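PDB 4RMM: thioesterase domain-containing protein from Chromobacterium violaceum, which probably hydrolyses acyl-CoA thioesters, although its physiological substrate is not established. Local coordinates for residues 93-99 with 133-139; 105-111 with 122-128. All coordinates share one frame; numbering follows the deposited sequence.

Contacts 1 and 2 lie in one antiparallel sheet of the hot-dog fold, their centres about 9 Å apart. Strand 119-127, which carries residues 122-128 of contact 2, is the sheet neighbour of strand 136-143, which carries most of residues 133-139 of contact 1. The two contacts are stitched together by probable hydrogen bonds from Val135 N to Ala126 O and from Ala138 N to Ile124 O, each 2.7 Å. Ala138, Ile124 and Ala126 turn their side chains to the face that packs on helix 67-80. The centre of contact 2 lies about 7 Å from the centre of the chain, that of contact 1 about 13 Å, and strand 89-97 of contact 1 pairs with a strand of the second subunit.

Contact 1 of 2, residues 93-99 with 133-139; sequences FSLDYLR and KPVAVAR
The guanidinium of Arg99 lies flat over Lys133, whose CA sits 3.4 Å above the centre of its plane, just beyond the end of an antiparallel strand pair in the hot-dog sheet. The arginine chain is extended from CG to NE, and NH1 reaches a lone pair of Pro134 O at 2.7 Å, although the hydrogen bond is bent (N-H...O 137°). A long side chain with a flat, donor-rich end thus suits a place where it packs on a loop and binds its carbonyl. Next to it, Leu98 touches the Pro134 ring with CD1 at its CG and crosses Val137 at about a right angle, a small apolar cluster by the strand ends. On the face toward helix 67-80, Leu95 has CG anti to its amide nitrogen (chi1 178°), which carries CD1 over the neighbouring strand to within 3.7 Å of Ala138 CB and 4.0 Å of Ala136 CB. The small alanine methyls allow this approach, and Phe93 CE1 meets Ala138 CB as well; Met70 of the helix packs on Phe93, Leu95 and Ala138. Residues 93-96 also pair with a strand of the second subunit, continuing the sheet, and Tyr97 OH bonds Glu71 of that subunit. Val135 and Ala136 form a classic beta bulge opposite Ala126. Val135 O accepts from both Leu98 N, at 2.9 Å, and Arg99 N, at 3.3 Å, the donors arriving from the same face of its carbonyl plane.

Contact 2 of 2, residues 105-111 with 122-128; sequences TLFAQCE and VLIEAWQ
Phe107 and Trp127, Gln109 and Glu125, and Glu111 and Leu123 are the hydrogen-bonded pairs of this antiparallel hairpin, whose strand axes run at 161° and approach to 4.5 Å. Trp127 dominates the face it shares with Phe107 and Gln109. Its chi1 of 72° sets CG between the backbone nitrogen and the carbonyl carbon, and the indole leans across to the other strand, where Phe107 CB stands over its six-membered ring in a CH-pi contact, 3.8 Å from the centroid. The Phe107 ring and the five-membered ring of the indole are offset, with planes at 29° and little overlap; the broad indole instead spans several residues, meeting Gln109 CB edge-on at 3.9 Å from CH2. Arg131 adds a cation-pi contact to Trp127, a salt bridge to Glu125 and a hydrogen bond to Gln109 OE1, while Gln109 NE2 bonds Asp37. Glu111 and Leu123 run alongside each other in the same direction, OE1 coming up against CD2. On the reverse face, Cys110 SG rests 3.7 Å from Ile124 CG1. Leu106 CD1 reaches Gln128 CG, just past the end of the partner strand, at 3.5 Å. Compact, apolar residues suit this buried side: helix 67-80 lies against it, with Phe69 on Ala108, Met70 on Ala126, Ala74 on Ile124 and His77 on Cys110. The hairpin is flanked within the sheet by strand 43-46 beside 106-115 and strand 136-143 beside 119-127.

Contact 1 of 2, residues 93-99 with 133-139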
ATOM      1  N   PHE A  93      -0.452 -10.043  -0.890  1.00 41.95           N
ATOM      2  CA  PHE A  93       0.642  -9.227  -0.382  1.00 39.16           C
ATOM      3  C   PHE A  93       0.560  -9.119   1.128  1.00 44.60           C
ATOM      4  O   PHE A  93      -0.489  -8.751   1.660  1.00 46.08           O
ATOM      5  CB  PHE A  93       0.535  -7.832  -0.988  1.00 33.94           C
ATOM      6  CG  PHE A  93       1.400  -6.818  -0.329  1.00 37.08           C
ATOM      7  CD1 PHE A  93       2.756  -6.672  -0.704  1.00 33.36           C
ATOM      8  CD2 PHE A  93       0.873  -5.966   0.622  1.00 37.85           C
ATOM      9  CE1 PHE A  93       3.544  -5.680  -0.130  1.00 52.92           C
ATOM     10  CE2 PHE A  93       1.662  -4.964   1.202  1.00 50.05           C
ATOM     11  CZ  PHE A  93       2.997  -4.819   0.826  1.00 37.49           C
ATOM     12  N   SER A  94       1.656  -9.429   1.817  1.00 49.70           N
ATOM     13  CA  SER A  94       1.704  -9.331   3.284  1.00 49.12           C
ATOM     14  C   SER A  94       2.902  -8.483   3.718  1.00 51.97           C
ATOM     15  O   SER A  94       3.946  -8.496   3.086  1.00 41.85           O
ATOM     16  CB  SER A  94       1.767 -10.724   3.929  1.00 39.15           C
ATOM     17  OG  SER A  94       2.718 -11.547   3.287  1.00 62.76           O
ATOM     18  N   LEU A  95       2.729  -7.751   4.807  1.00 43.08           N
ATOM     19  CA  LEU A  95       3.733  -6.845   5.332  1.00 43.04           C
ATOM     20  C   LEU A  95       3.782  -6.828   6.866  1.00 47.38           C
ATOM     21  O   LEU A  95       2.738  -6.759   7.515  1.00 39.05           O
ATOM     22  CB  LEU A  95       3.421  -5.428   4.824  1.00 35.08           C
ATOM     23  CG  LEU A  95       4.260  -4.205   5.217  1.00 45.16           C
ATOM     24  CD1 LEU A  95       5.679  -4.333   4.694  1.00 40.38           C
ATOM     25  CD2 LEU A  95       3.625  -2.969   4.616  1.00 56.44           C
ATOM     26  N   ASP A  96       4.997  -6.888   7.424  1.00 41.35           N
ATOM     27  CA  ASP A  96       5.218  -6.803   8.864  1.00 40.74           C
ATOM     28  C   ASP A  96       6.073  -5.587   9.160  1.00 49.19           C
ATOM     29  O   ASP A  96       7.106  -5.387   8.544  1.00 38.65           O
ATOM     30  CB  ASP A  96       5.936  -8.044   9.415  1.00 41.12           C
ATOM     31  CG  ASP A  96       5.030  -9.245   9.506  1.00 63.12           C
ATOM     32  OD1 ASP A  96       5.027 -10.064   8.566  1.00 64.19           O
ATOM     33  OD2 ASP A  96       4.307  -9.362  10.519  1.00 74.79           O
ATOM     34  N   TYR A  97       5.636  -4.773  10.104  1.00 37.63           N
ATOM     35  CA  TYR A  97       6.365  -3.583  10.506  1.00 50.92           C
ATOM     36  C   TYR A  97       7.099  -4.081  11.725  1.00 54.35           C
ATOM     37  O   TYR A  97       6.479  -4.458  12.722  1.00 60.39           O
ATOM     38  CB  TYR A  97       5.396  -2.452  10.856  1.00 50.25           C
ATOM     39  CG  TYR A  97       4.741  -1.828   9.635  1.00 56.07           C
ATOM     40  CD1 TYR A  97       5.206  -0.614   9.117  1.00 37.70           C
ATOM     41  CD2 TYR A  97       3.665  -2.453   8.988  1.00 46.82           C
ATOM     42  CE1 TYR A  97       4.623  -0.040   7.992  1.00 40.45           C
ATOM     43  CE2 TYR A  97       3.067  -1.880   7.859  1.00 45.31           C
ATOM     44  CZ  TYR A  97       3.555  -0.670   7.368  1.00 50.71           C
ATOM     45  OH  TYR A  97       2.990  -0.071   6.260  1.00 39.97           O
ATOM     46  N   LEU A  98       8.425  -4.103  11.618  1.00 51.29           N
ATOM     47  CA  LEU A  98       9.301  -4.617  12.668  1.00 60.58           C
ATOM     48  C   LEU A  98       9.855  -3.587  13.634  1.00 57.60           C
ATOM     49  O   LEU A  98       9.943  -3.836  14.829  1.00 54.22           O
ATOM     50  CB  LEU A  98      10.458  -5.383  12.008  1.00 44.67           C
ATOM     51  CG  LEU A  98       9.934  -6.503  11.102  1.00 49.12           C
ATOM     52  CD1 LEU A  98      11.073  -7.167  10.390  1.00 52.80           C
ATOM     53  CD2 LEU A  98       9.140  -7.513  11.943  1.00 52.34           C
ATOM     54  N   ARG A  99      10.232  -2.429  13.117  1.00 58.91           N
ATOM     55  CA  ARG A  99      10.812  -1.396  13.955  1.00 68.78           C
ATOM     56  C   ARG A  99      10.424  -0.024  13.453  1.00 62.52           C
ATOM     57  O   ARG A  99      10.144   0.162  12.283  1.00 51.46           O
ATOM     58  CB  ARG A  99      12.341  -1.497  13.935  1.00 61.57           C
ATOM     59  CG  ARG A  99      12.883  -2.908  14.082  1.00 66.30           C
ATOM     60  CD  ARG A  99      14.391  -2.938  13.885  1.00 67.48           C
ATOM     61  NE  ARG A  99      14.960  -4.198  14.355  1.00 75.53           N
ATOM     62  CZ  ARG A  99      14.738  -5.378  13.783  1.00 84.55           C
ATOM     63  NH1 ARG A  99      13.959  -5.460  12.707  1.00 84.06           N
ATOM     64  NH2 ARG A  99      15.281  -6.476  14.294  1.00 90.97           N
ATOM     65  N   LYS A 133      18.435  -5.780  10.689  1.00 60.74           N
ATOM     66  CA  LYS A 133      17.381  -5.306  11.585  1.00 59.05           C
ATOM     67  C   LYS A 133      16.496  -4.409  10.720  1.00 49.51           C
ATOM     68  O   LYS A 133      16.433  -3.194  10.908  1.00 50.42           O
ATOM     69  CB  LYS A 133      17.988  -4.505  12.739  1.00 61.64           C
ATOM     70  CG  LYS A 133      18.890  -5.335  13.643  1.00 71.02           C
ATOM     71  CD  LYS A 133      19.484  -4.498  14.757  1.00 78.62           C
ATOM     72  CE  LYS A 133      20.332  -5.350  15.696  1.00 93.66           C
ATOM     73  NZ  LYS A 133      20.908  -4.553  16.821  1.00 94.08           N
ATOM     74  N   PRO A 134      15.790  -5.014   9.752  1.00 46.32           N
ATOM     75  CA  PRO A 134      14.917  -4.266   8.847  1.00 50.24           C
ATOM     76  C   PRO A 134      13.775  -3.499   9.501  1.00 57.95           C
ATOM     77  O   PRO A 134      13.354  -3.807  10.612  1.00 44.07           O
ATOM     78  CB  PRO A 134      14.455  -5.334   7.857  1.00 51.12           C
ATOM     79  CG  PRO A 134      14.422  -6.587   8.691  1.00 52.62           C
ATOM     80  CD  PRO A 134      15.661  -6.474   9.555  1.00 49.17           C
ATOM     81  N   VAL A 135      13.314  -2.449   8.831  1.00 46.80           N
ATOM     82  CA  VAL A 135      12.211  -1.662   9.344  1.00 46.40           C
ATOM     83  C   VAL A 135      10.914  -2.441   9.069  1.00 47.33           C
ATOM     84  O   VAL A 135       9.982  -2.434   9.873  1.00 43.39           O
ATOM     85  CB  VAL A 135      12.166  -0.291   8.647  1.00 55.68           C
ATOM     86  CG1 VAL A 135      10.815   0.347   8.832  1.00 45.52           C
ATOM     87  CG2 VAL A 135      13.257   0.607   9.236  1.00 54.36           C
ATOM     88  N   ALA A 136      10.898  -3.140   7.940  1.00 36.66           N
ATOM     89  CA  ALA A 136       9.752  -3.938   7.518  1.00 47.24           C
ATOM     90  C   ALA A 136      10.149  -4.954   6.444  1.00 49.61           C
ATOM     91  O   ALA A 136      11.082  -4.733   5.665  1.00 43.59           O
ATOM     92  CB  ALA A 136       8.655  -3.021   6.982  1.00 43.92           C
ATOM     93  N   VAL A 137       9.464  -6.089   6.432  1.00 46.83           N
ATOM     94  CA  VAL A 137       9.712  -7.108   5.410  1.00 52.72           C
ATOM     95  C   VAL A 137       8.355  -7.464   4.794  1.00 60.64           C
ATOM     96  O   VAL A 137       7.362  -7.632   5.504  1.00 51.99           O
ATOM     97  CB  VAL A 137      10.364  -8.386   5.996  1.00 53.79           C
ATOM     98  CG1 VAL A 137      11.762  -8.050   6.589  1.00 42.05           C
ATOM     99  CG2 VAL A 137       9.467  -8.976   7.057  1.00 67.00           C
ATOM    100  N   ALA A 138       8.304  -7.555   3.471  1.00 39.41           N
ATOM    101  CA  ALA A 138       7.053  -7.899   2.811  1.00 41.57           C
ATOM    102  C   ALA A 138       7.240  -9.101   1.916  1.00 50.39           C
ATOM    103  O   ALA A 138       8.369  -9.529   1.656  1.00 48.11           O
ATOM    104  CB  ALA A 138       6.542  -6.723   1.992  1.00 33.60           C
ATOM    105  N   ARG A 139       6.120  -9.640   1.453  1.00 39.65           N
ATOM    106  CA  ARG A 139       6.094 -10.782   0.556  1.00 54.12           C
ATOM    107  C   ARG A 139       4.869 -10.665  -0.359  1.00 62.22           C
ATOM    108  O   ARG A 139       3.785 -10.274   0.077  1.00 46.99           O
ATOM    109  CB  ARG A 139       6.063 -12.089   1.356  1.00 58.47           C
ATOM    110  CG  ARG A 139       7.313 -12.247   2.234  1.00 60.02           C
ATOM    111  CD  ARG A 139       7.589 -13.681   2.672  1.00 72.58           C
ATOM    112  NE  ARG A 139       8.697 -13.759   3.631  1.00 80.55           N
ATOM    113  CZ  ARG A 139       8.662 -13.237   4.855  1.00 80.96           C
ATOM    114  NH1 ARG A 139       7.576 -12.599   5.270  1.00 82.14           N
ATOM    115  NH2 ARG A 139       9.706 -13.354   5.668  1.00 92.34           N
TER

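Contact 2 of 2, residues 105-111 with 122-128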
ATOM      1  N   THR A 105      17.287   7.826   5.173  1.00 80.59           N
ATOM      2  CA  THR A 105      16.613   7.372   3.965  1.00 85.22           C
ATOM      3  C   THR A 105      16.355   5.877   4.094  1.00 74.10           C
ATOM      4  O   THR A 105      17.186   5.136   4.623  1.00 77.77           O
ATOM      5  CB  THR A 105      17.455   7.634   2.705  1.00 71.59           C
ATOM      6  OG1 THR A 105      16.800   7.052   1.571  1.00 80.00           O
ATOM      7  CG2 THR A 105      18.841   7.032   2.851  1.00 80.78           C
ATOM      8  N   LEU A 106      15.197   5.446   3.610  1.00 72.44           N
ATOM      9  CA  LEU A 106      14.788   4.050   3.672  1.00 60.61           C
ATOM     10  C   LEU A 106      15.129   3.307   2.386  1.00 67.98           C
ATOM     11  O   LEU A 106      14.712   3.704   1.301  1.00 80.10           O
ATOM     12  CB  LEU A 106      13.278   3.975   3.927  1.00 64.49           C
ATOM     13  CG  LEU A 106      12.681   2.585   4.138  1.00 63.99           C
ATOM     14  CD1 LEU A 106      13.220   1.988   5.451  1.00 53.25           C
ATOM     15  CD2 LEU A 106      11.154   2.693   4.169  1.00 53.78           C
ATOM     16  N   PHE A 107      15.896   2.229   2.518  1.00 68.39           N
ATOM     17  CA  PHE A 107      16.303   1.407   1.382  1.00 64.61           C
ATOM     18  C   PHE A 107      15.363   0.215   1.278  1.00 77.26           C
ATOM     19  O   PHE A 107      14.782  -0.218   2.274  1.00 59.20           O
ATOM     20  CB  PHE A 107      17.733   0.892   1.577  1.00 65.71           C
ATOM     21  CG  PHE A 107      18.777   1.976   1.604  1.00 78.60           C
ATOM     22  CD1 PHE A 107      19.462   2.331   0.444  1.00 80.40           C
ATOM     23  CD2 PHE A 107      19.055   2.663   2.785  1.00 76.06           C
ATOM     24  CE1 PHE A 107      20.410   3.357   0.459  1.00 77.27           C
ATOM     25  CE2 PHE A 107      19.997   3.689   2.812  1.00 83.05           C
ATOM     26  CZ  PHE A 107      20.677   4.037   1.645  1.00 82.90           C
ATOM     27  N   ALA A 108      15.219  -0.318   0.071  1.00 60.76           N
ATOM     28  CA  ALA A 108      14.360  -1.472  -0.151  1.00 49.27           C
ATOM     29  C   ALA A 108      14.845  -2.258  -1.349  1.00 48.93           C
ATOM     30  O   ALA A 108      15.224  -1.685  -2.374  1.00 53.72           O
ATOM     31  CB  ALA A 108      12.896  -1.031  -0.361  1.00 49.20           C
ATOM     32  N   GLN A 109      14.825  -3.577  -1.220  1.00 58.43           N
ATOM     33  CA  GLN A 109      15.262  -4.439  -2.292  1.00 64.31           C
ATOM     34  C   GLN A 109      14.470  -5.729  -2.288  1.00 54.41           C
ATOM     35  O   GLN A 109      14.226  -6.319  -1.234  1.00 45.93           O
ATOM     36  CB  GLN A 109      16.749  -4.752  -2.141  1.00 63.03           C
ATOM     37  CG  GLN A 109      17.360  -5.359  -3.382  1.00 65.30           C
ATOM     38  CD  GLN A 109      18.870  -5.355  -3.337  1.00 74.84           C
ATOM     39  OE1 GLN A 109      19.490  -6.271  -2.797  1.00 76.23           O
ATOM     40  NE2 GLN A 109      19.472  -4.312  -3.895  1.00 69.83           N
ATOM     41  N   CYS A 110      14.099  -6.182  -3.479  1.00 50.25           N
ATOM     42  CA  CYS A 110      13.311  -7.399  -3.590  1.00 53.47           C
ATOM     43  C   CYS A 110      14.095  -8.555  -4.146  1.00 57.67           C
ATOM     44  O   CYS A 110      15.093  -8.387  -4.838  1.00 63.78           O
ATOM     45  CB  CYS A 110      12.097  -7.170  -4.482  1.00 51.96           C
ATOM     46  SG  CYS A 110      11.384  -5.557  -4.303  1.00 57.39           S
ATOM     47  N   GLU A 111      13.605  -9.745  -3.856  1.00 62.39           N
ATOM     48  CA  GLU A 111      14.245 -10.943  -4.335  1.00 64.23           C
ATOM     49  C   GLU A 111      13.177 -11.919  -4.784  1.00 60.73           C
ATOM     50  O   GLU A 111      12.169 -12.088  -4.105  1.00 58.83           O
ATOM     51  CB  GLU A 111      15.060 -11.570  -3.216  1.00 66.62           C
ATOM     52  CG  GLU A 111      15.496 -12.981  -3.512  1.00 88.62           C
ATOM     53  CD  GLU A 111      16.169 -13.616  -2.331  1.00 92.54           C
ATOM     54  OE1 GLU A 111      15.460 -14.187  -1.474  1.00 95.55           O
ATOM     55  OE2 GLU A 111      17.411 -13.521  -2.258  1.00 82.93           O
ATOM     56  N   VAL A 122       7.846 -13.016  -4.521  1.00 47.73           N
ATOM     57  CA  VAL A 122       8.771 -11.925  -4.242  1.00 50.42           C
ATOM     58  C   VAL A 122       8.903 -11.593  -2.750  1.00 61.48           C
ATOM     59  O   VAL A 122       7.916 -11.601  -2.018  1.00 64.03           O
ATOM     60  CB  VAL A 122       8.299 -10.634  -4.975  1.00 53.06           C
ATOM     61  CG1 VAL A 122       9.256  -9.475  -4.727  1.00 42.18           C
ATOM     62  CG2 VAL A 122       8.162 -10.905  -6.456  1.00 59.67           C
ATOM     63  N   LEU A 123      10.130 -11.299  -2.314  1.00 54.39           N
ATOM     64  CA  LEU A 123      10.404 -10.903  -0.928  1.00 47.57           C
ATOM     65  C   LEU A 123      11.007  -9.507  -1.001  1.00 51.20           C
ATOM     66  O   LEU A 123      11.920  -9.253  -1.786  1.00 52.20           O
ATOM     67  CB  LEU A 123      11.382 -11.871  -0.253  1.00 53.96           C
ATOM     68  CG  LEU A 123      12.116 -11.445   1.038  1.00 45.09           C
ATOM     69  CD1 LEU A 123      11.188 -11.470   2.256  1.00 45.82           C
ATOM     70  CD2 LEU A 123      13.292 -12.398   1.265  1.00 61.28           C
ATOM     71  N   ILE A 124      10.459  -8.597  -0.207  1.00 39.12           N
ATOM     72  CA  ILE A 124      10.901  -7.215  -0.156  1.00 47.45           C
ATOM     73  C   ILE A 124      11.359  -6.919   1.269  1.00 44.85           C
ATOM     74  O   ILE A 124      10.660  -7.222   2.239  1.00 44.68           O
ATOM     75  CB  ILE A 124       9.753  -6.235  -0.487  1.00 51.09           C
ATOM     76  CG1 ILE A 124       9.006  -6.701  -1.738  1.00 59.33           C
ATOM     77  CG2 ILE A 124      10.303  -4.819  -0.708  1.00 54.17           C
ATOM     78  CD1 ILE A 124       7.960  -7.763  -1.457  1.00 45.69           C
ATOM     79  N   GLU A 125      12.541  -6.337   1.387  1.00 40.72           N
ATOM     80  CA  GLU A 125      13.076  -5.966   2.690  1.00 40.71           C
ATOM     81  C   GLU A 125      13.308  -4.471   2.682  1.00 46.53           C
ATOM     82  O   GLU A 125      13.848  -3.918   1.731  1.00 63.01           O
ATOM     83  CB  GLU A 125      14.402  -6.668   2.935  1.00 36.78           C
ATOM     84  CG  GLU A 125      14.300  -8.163   2.954  1.00 64.86           C
ATOM     85  CD  GLU A 125      15.635  -8.811   2.694  1.00 70.33           C
ATOM     86  OE1 GLU A 125      16.470  -8.846   3.618  1.00 78.02           O
ATOM     87  OE2 GLU A 125      15.849  -9.269   1.551  1.00 93.08           O
ATOM     88  N   ALA A 126      12.887  -3.817   3.749  1.00 43.24           N
ATOM     89  CA  ALA A 126      13.077  -2.386   3.850  1.00 51.55           C
ATOM     90  C   ALA A 126      13.913  -2.158   5.095  1.00 55.43           C
ATOM     91  O   ALA A 126      13.574  -2.616   6.183  1.00 47.98           O
ATOM     92  CB  ALA A 126      11.740  -1.675   3.955  1.00 52.16           C
ATOM     93  N   TRP A 127      15.032  -1.474   4.929  1.00 48.33           N
ATOM     94  CA  TRP A 127      15.902  -1.215   6.062  1.00 63.97           C
ATOM     95  C   TRP A 127      16.519   0.154   5.911  1.00 66.32           C
ATOM     96  O   TRP A 127      16.242   0.877   4.954  1.00 70.86           O
ATOM     97  CB  TRP A 127      16.989  -2.290   6.153  1.00 53.91           C
ATOM     98  CG  TRP A 127      18.048  -2.215   5.087  1.00 63.47           C
ATOM     99  CD1 TRP A 127      19.337  -1.775   5.244  1.00 65.35           C
ATOM    100  CD2 TRP A 127      17.912  -2.568   3.699  1.00 57.89           C
ATOM    101  NE1 TRP A 127      20.006  -1.830   4.046  1.00 63.88           N
ATOM    102  CE2 TRP A 127      19.161  -2.313   3.081  1.00 67.03           C
ATOM    103  CE3 TRP A 127      16.861  -3.072   2.919  1.00 58.35           C
ATOM    104  CZ2 TRP A 127      19.387  -2.545   1.716  1.00 69.40           C
ATOM    105  CZ3 TRP A 127      17.086  -3.303   1.559  1.00 58.42           C
ATOM    106  CH2 TRP A 127      18.342  -3.037   0.973  1.00 62.62           C
ATOM    107  N   GLN A 128      17.343   0.521   6.876  1.00 59.71           N
ATOM    108  CA  GLN A 128      17.990   1.809   6.830  1.00 64.90           C
ATOM    109  C   GLN A 128      19.464   1.654   7.153  1.00 67.21           C
ATOM    110  O   GLN A 128      20.308   1.669   6.265  1.00 76.43           O
ATOM    111  CB  GLN A 128      17.312   2.765   7.813  1.00 60.67           C
ATOM    112  CG  GLN A 128      15.842   2.965   7.513  1.00 70.05           C
ATOM    113  CD  GLN A 128      15.182   3.978   8.418  1.00 61.91           C
ATOM    114  OE1 GLN A 128      15.027   3.747   9.621  1.00 55.67           O
ATOM    115  NE2 GLN A 128      14.784   5.110   7.846  1.00 57.24           N
TER
HETATM  116  O   HOH W   1      14.794  -8.710  -0.771  1.00 69.46           O